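Local coordinates for protein xylulose kinase (Bifidobacterium adolescentis ATCC 15703, PDB 3I8B) that probably catalyses the ATP-dependent phosphorylation of D-xylulose to D-xylulose 5-phosphate, as a member of the FGGY family of carbohydrate kinases, at residues N39-D44 / W93-S98; S410-L415 / P494-Y499. One frame throughout, in Å; residues are numbered along the deposited sequence.

Overall arrangement
Contact 1 lies in the N-terminal half of this FGGY kinase and contact 2 in the C-terminal half, the two halves being related to the actin-like ATPase domains. Earlier in the chain, contact 1 joins residues 39-44, which carry the short strand 42-43, to the loop 93-98 between strand 90-91 and helix 99-110. Contact 2 packs helix 396-420 against the start of helix 496-506, the last of the chain. Their centres are about 34 Å apart and their nearest atoms about 14 Å. Each is a local joint within its own half, and neither ties the halves together. The Asn94 side chain of contact 1 is about 10 Å from that of Asp274, the predicted proton acceptor; contact 2 is remote from the annotated-type catalytic residues.

Contact 1 of 2, residues N39-D44 / W93-S98; sequences NGTSVD and WNDTSS
Thr41 meets Asn94 and Asp95 without any direct hydrogen bond, a case of a short strand with its lead-in joined to a loop by van der Waals contact and water. The packing sets carbons against oxygens: Thr41 CG2 lies 3.5 Å from the backbone O of Asn94, and Thr41 CB is 3.6 Å from Asn94 OD1. Asp95 CB comes to 3.4 Å from the backbone O of Thr41. The Thr41 and Asp95 side chains cross at about a right angle.

Water supplies the polar links. One molecule donates to Gly40 O and accepts from Asn94 ND2. With OG1 between its backbone N and carbonyl carbon (chi1 59°), Thr41 turns its hydroxyl to two further waters while CG2 meets Asn94. The first of these also bonds Ser42 OG and donates a proton to Asp95 OD1, 2.6 Å from the water oxygen; the other accepts from Thr96 N. Ser97 OG donates to the syn lone pair of Asp95 OD1 at 2.7 Å.

Asp95 OD2 forms a salt bridge with Lys146. The Asp95 charge is thus probably steadied by lysine, serine and water together, whereas Asn94 OD1, covered by Thr41 and without a partner in the model, probably carries a small polar cost.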
loop_
_atom_site.group_PDB
_atom_site.type_symbol
_atom_site.label_atom_id
_atom_site.label_comp_id
_atom_site.label_asym_id
_atom_site.label_seq_id
_atom_site.Cartn_x
_atom_site.Cartn_y
_atom_site.Cartn_z
ATOM N N ASN A 39 -2.296 -14.272 -13.655
ATOM C CA ASN A 39 -0.990 -13.749 -13.281
ATOM C C ASN A 39 -0.583 -12.622 -14.229
ATOM O O ASN A 39 -1.131 -12.490 -15.331
ATOM C CB ASN A 39 0.061 -14.862 -13.310
ATOM C CG ASN A 39 -0.360 -16.077 -12.509
ATOM O OD1 ASN A 39 -0.367 -17.199 -13.024
ATOM N ND2 ASN A 39 -0.726 -15.861 -11.246
ATOM N N GLY A 40 0.385 -11.816 -13.815
ATOM C CA GLY A 40 0.825 -10.715 -14.648
ATOM C C GLY A 40 0.857 -9.393 -13.911
ATOM O O GLY A 40 0.102 -9.171 -12.950
ATOM N N THR A 41 1.733 -8.504 -14.376
ATOM C CA THR A 41 1.916 -7.187 -13.777
ATOM C C THR A 41 1.089 -6.155 -14.540
ATOM O O THR A 41 1.092 -4.962 -14.217
ATOM C CB THR A 41 3.397 -6.781 -13.807
ATOM O OG1 THR A 41 3.856 -6.757 -15.168
ATOM C CG2 THR A 41 4.219 -7.780 -13.015
ATOM N N SER A 42 0.409 -6.634 -15.574
ATOM C CA SER A 42 -0.593 -5.870 -16.303
ATOM C C SER A 42 -1.770 -6.820 -16.578
ATOM O O SER A 42 -1.571 -8.030 -16.696
ATOM C CB SER A 42 -0.011 -5.325 -17.612
ATOM O OG SER A 42 0.884 -4.241 -17.371
ATOM N N VAL A 43 -2.989 -6.294 -16.675
ATOM C CA VAL A 43 -4.153 -7.175 -16.783
ATOM C C VAL A 43 -5.411 -6.460 -17.281
ATOM O O VAL A 43 -5.572 -5.263 -17.099
ATOM C CB VAL A 43 -4.432 -7.883 -15.426
ATOM C CG1 VAL A 43 -4.927 -6.883 -14.393
ATOM C CG2 VAL A 43 -5.432 -9.035 -15.599
ATOM N N ASP A 44 -6.282 -7.206 -17.944
ATOM C CA ASP A 44 -7.575 -6.695 -18.383
ATOM C C ASP A 44 -8.549 -6.703 -17.197
ATOM O O ASP A 44 -8.855 -7.771 -16.653
ATOM C CB ASP A 44 -8.104 -7.594 -19.504
ATOM C CG ASP A 44 -9.409 -7.100 -20.102
ATOM O OD1 ASP A 44 -10.060 -6.203 -19.526
ATOM O OD2 ASP A 44 -9.797 -7.627 -21.165
ATOM N N TRP A 93 0.828 -2.119 -9.700
ATOM C CA TRP A 93 1.865 -1.639 -8.786
ATOM C C TRP A 93 3.226 -2.296 -9.055
ATOM O O TRP A 93 4.275 -1.686 -8.818
ATOM C CB TRP A 93 1.468 -1.895 -7.330
ATOM C CG TRP A 93 1.433 -3.367 -7.001
ATOM C CD1 TRP A 93 0.420 -4.235 -7.267
ATOM C CD2 TRP A 93 2.473 -4.140 -6.377
ATOM N NE1 TRP A 93 0.754 -5.499 -6.839
ATOM C CE2 TRP A 93 2.006 -5.470 -6.288
ATOM C CE3 TRP A 93 3.744 -3.835 -5.876
ATOM C CZ2 TRP A 93 2.767 -6.502 -5.715
ATOM C CZ3 TRP A 93 4.508 -4.867 -5.311
ATOM C CH2 TRP A 93 4.012 -6.182 -5.238
ATOM N N ASN A 94 3.202 -3.536 -9.536
ATOM C CA ASN A 94 4.432 -4.302 -9.754
ATOM C C ASN A 94 4.903 -4.347 -11.203
ATOM O O ASN A 94 5.874 -5.034 -11.521
ATOM C CB ASN A 94 4.317 -5.727 -9.195
ATOM C CG ASN A 94 3.107 -6.483 -9.737
ATOM O OD1 ASN A 94 2.294 -5.934 -10.469
ATOM N ND2 ASN A 94 2.999 -7.760 -9.385
ATOM N N ASP A 95 4.205 -3.642 -12.082
ATOM C CA ASP A 95 4.729 -3.389 -13.419
ATOM C C ASP A 95 5.948 -2.481 -13.291
ATOM O O ASP A 95 5.917 -1.483 -12.569
ATOM C CB ASP A 95 3.684 -2.705 -14.299
ATOM C CG ASP A 95 4.289 -2.111 -15.571
ATOM O OD1 ASP A 95 4.621 -2.893 -16.479
ATOM O OD2 ASP A 95 4.415 -0.860 -15.665
ATOM N N THR A 96 7.028 -2.826 -13.980
ATOM C CA THR A 96 8.236 -1.996 -13.976
ATOM C C THR A 96 8.464 -1.289 -15.317
ATOM O O THR A 96 9.493 -0.644 -15.510
ATOM C CB THR A 96 9.486 -2.835 -13.703
ATOM O OG1 THR A 96 9.566 -3.879 -14.683
ATOM C CG2 THR A 96 9.426 -3.434 -12.319
ATOM N N SER A 97 7.523 -1.446 -16.243
ATOM C CA SER A 97 7.561 -0.751 -17.531
ATOM C C SER A 97 7.791 0.756 -17.387
ATOM O O SER A 97 8.498 1.357 -18.190
ATOM C CB SER A 97 6.245 -0.953 -18.292
ATOM O OG SER A 97 6.070 -2.298 -18.698
ATOM N N SER A 98 7.185 1.354 -16.363
ATOM C CA SER A 98 7.135 2.803 -16.227
ATOM C C SER A 98 8.324 3.377 -15.467
ATOM O O SER A 98 8.341 4.570 -15.143
ATOM C CB SER A 98 5.829 3.208 -15.529
ATOM O OG SER A 98 5.744 2.590 -14.258
HETATM O O HOH W 1 1.445 -9.994 -10.607
HETATM O O HOH W 2 3.342 -5.060 -16.995
HETATM O O HOH W 3 6.724 -5.577 -14.985
#

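Contact 2 of 2, residues S410-L415 / P494-Y499; sequences SQRDCL and PTEAVY
Arg412 passes its aliphatic stem over one face of the Tyr499 ring: Arg412 CG sits 3.5 Å from the Tyr499 ring centroid and 15° off the normal, a CH-pi contact close to the middle of the face. The arginine leaves its helix with CG anti to the backbone N (chi1 161°), then bends at chi2 and chi3, which carries the guanidinium past the ring toward Glu496 with its plane tilted only 22° from that of the tyrosine. There Arg412 NH2 donates to Glu496 OE1 at 3.0 Å, a salt bridge that meets the carboxylate on its syn side. Glu496 is itself bent at chi2, bringing its carboxylate to the edge of the guanidinium. The arginine is gripped from other directions too, by Glu416 at NH1 and by the backbone O of Ile447 at NE.

In fold terms, helix 396-420 belongs to the C-terminal FGGY domain, of the actin-like ATPase clan, whose helices pack on a mixed sheet. It meets the beginning of helix 496-506 here, while its Gln411, Cys414 and Leu415 rest on strands of that sheet.

Tyr499 holds CG anti to the backbone N, and this sends the hydroxyl across to Asp413. Tyr499 OH donates to Asp413 OD1 at 2.8 Å, on the anti side and somewhat out of the carboxylate plane. A leucine in place of Tyr499 would probably leave Asp413 OD1 without this donor and the Arg412 stem without the flat face it lies on. The second oxygen, Asp413 OD2, is paired with Arg506, farther along the helix that carries the tyrosine.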
loop_
_atom_site.group_PDB
_atom_site.type_symbol
_atom_site.label_atom_id
_atom_site.label_comp_id
_atom_site.label_asym_id
_atom_site.label_seq_id
_atom_site.Cartn_x
_atom_site.Cartn_y
_atom_site.Cartn_z
ATOM N N SER A 410 17.034 -3.256 10.136
ATOM C CA SER A 410 16.507 -2.506 9.007
ATOM C C SER A 410 15.081 -2.050 9.311
ATOM O O SER A 410 14.732 -0.898 9.080
ATOM C CB SER A 410 16.513 -3.368 7.741
ATOM O OG SER A 410 15.803 -2.726 6.694
ATOM N N GLN A 411 14.260 -2.959 9.829
ATOM C CA GLN A 411 12.887 -2.610 10.182
ATOM C C GLN A 411 12.871 -1.540 11.284
ATOM O O GLN A 411 12.053 -0.620 11.253
ATOM C CB GLN A 411 12.092 -3.851 10.603
ATOM C CG GLN A 411 11.851 -4.860 9.480
ATOM C CD GLN A 411 11.319 -4.213 8.201
ATOM O OE1 GLN A 411 10.536 -3.268 8.250
ATOM N NE2 GLN A 411 11.743 -4.725 7.057
ATOM N N ARG A 412 13.788 -1.639 12.243
ATOM C CA ARG A 412 13.911 -0.585 13.244
ATOM C C ARG A 412 14.286 0.726 12.584
ATOM O O ARG A 412 13.721 1.768 12.904
ATOM C CB ARG A 412 14.960 -0.916 14.297
ATOM C CG ARG A 412 15.431 0.321 15.045
ATOM C CD ARG A 412 14.400 0.806 16.054
ATOM N NE ARG A 412 14.717 0.222 17.343
ATOM C CZ ARG A 412 15.218 0.894 18.371
ATOM N NH1 ARG A 412 15.412 2.199 18.283
ATOM N NH2 ARG A 412 15.504 0.256 19.495
ATOM N N ASP A 413 15.269 0.673 11.687
ATOM C CA ASP A 413 15.683 1.848 10.933
ATOM C C ASP A 413 14.467 2.516 10.302
ATOM O O ASP A 413 14.352 3.726 10.313
ATOM C CB ASP A 413 16.700 1.472 9.844
ATOM C CG ASP A 413 17.729 2.571 9.603
ATOM O OD1 ASP A 413 17.836 3.477 10.454
ATOM O OD2 ASP A 413 18.438 2.527 8.576
ATOM N N CYS A 414 13.556 1.717 9.757
ATOM C CA CYS A 414 12.321 2.258 9.203
ATOM C C CYS A 414 11.477 2.975 10.260
ATOM O O CYS A 414 10.961 4.063 10.024
ATOM C CB CYS A 414 11.510 1.152 8.528
ATOM S SG CYS A 414 12.211 0.627 6.940
ATOM N N LEU A 415 11.328 2.360 11.426
ATOM C CA LEU A 415 10.568 2.988 12.506
ATOM C C LEU A 415 11.183 4.343 12.891
ATOM O O LEU A 415 10.470 5.329 13.098
ATOM C CB LEU A 415 10.496 2.056 13.717
ATOM C CG LEU A 415 9.389 0.994 13.766
ATOM C CD1 LEU A 415 9.158 0.325 12.421
ATOM C CD2 LEU A 415 9.691 -0.042 14.860
ATOM N N PRO A 494 15.131 -4.393 25.910
ATOM C CA PRO A 494 15.768 -3.632 24.833
ATOM C C PRO A 494 17.290 -3.741 24.869
ATOM O O PRO A 494 17.899 -3.646 25.933
ATOM C CB PRO A 494 15.343 -2.195 25.131
ATOM C CG PRO A 494 14.047 -2.343 25.884
ATOM C CD PRO A 494 14.223 -3.565 26.722
ATOM N N THR A 495 17.888 -3.954 23.704
ATOM C CA THR A 495 19.336 -3.932 23.557
ATOM C C THR A 495 19.680 -2.887 22.500
ATOM O O THR A 495 19.722 -3.182 21.305
ATOM C CB THR A 495 19.872 -5.298 23.123
ATOM O OG1 THR A 495 19.268 -5.672 21.876
ATOM C CG2 THR A 495 19.559 -6.351 24.179
ATOM N N GLU A 496 19.904 -1.660 22.950
ATOM C CA GLU A 496 20.034 -0.527 22.048
ATOM C C GLU A 496 21.324 -0.599 21.229
ATOM O O GLU A 496 21.369 -0.148 20.080
ATOM C CB GLU A 496 19.952 0.778 22.845
ATOM C CG GLU A 496 19.708 2.017 22.004
ATOM C CD GLU A 496 18.591 1.830 20.993
ATOM O OE1 GLU A 496 17.453 1.504 21.403
ATOM O OE2 GLU A 496 18.865 2.013 19.786
ATOM N N ALA A 497 22.357 -1.197 21.813
ATOM C CA ALA A 497 23.673 -1.261 21.175
ATOM C C ALA A 497 23.656 -2.024 19.846
ATOM O O ALA A 497 24.454 -1.746 18.952
ATOM C CB ALA A 497 24.697 -1.859 22.124
ATOM N N VAL A 498 22.740 -2.974 19.710
ATOM C CA VAL A 498 22.595 -3.690 18.445
ATOM C C VAL A 498 22.257 -2.712 17.318
ATOM O O VAL A 498 22.998 -2.585 16.353
ATOM C CB VAL A 498 21.535 -4.813 18.524
ATOM C CG1 VAL A 498 21.399 -5.518 17.178
ATOM C CG2 VAL A 498 21.915 -5.823 19.605
ATOM N N TYR A 499 21.150 -1.998 17.453
ATOM C CA TYR A 499 20.776 -1.017 16.444
ATOM C C TYR A 499 21.766 0.150 16.327
ATOM O O TYR A 499 21.965 0.689 15.240
ATOM C CB TYR A 499 19.358 -0.493 16.694
ATOM C CG TYR A 499 18.964 0.626 15.762
ATOM C CD1 TYR A 499 18.742 0.386 14.406
ATOM C CD2 TYR A 499 18.815 1.922 16.232
ATOM C CE1 TYR A 499 18.385 1.417 13.553
ATOM C CE2 TYR A 499 18.454 2.950 15.389
ATOM C CZ TYR A 499 18.242 2.694 14.052
ATOM O OH TYR A 499 17.886 3.729 13.222
#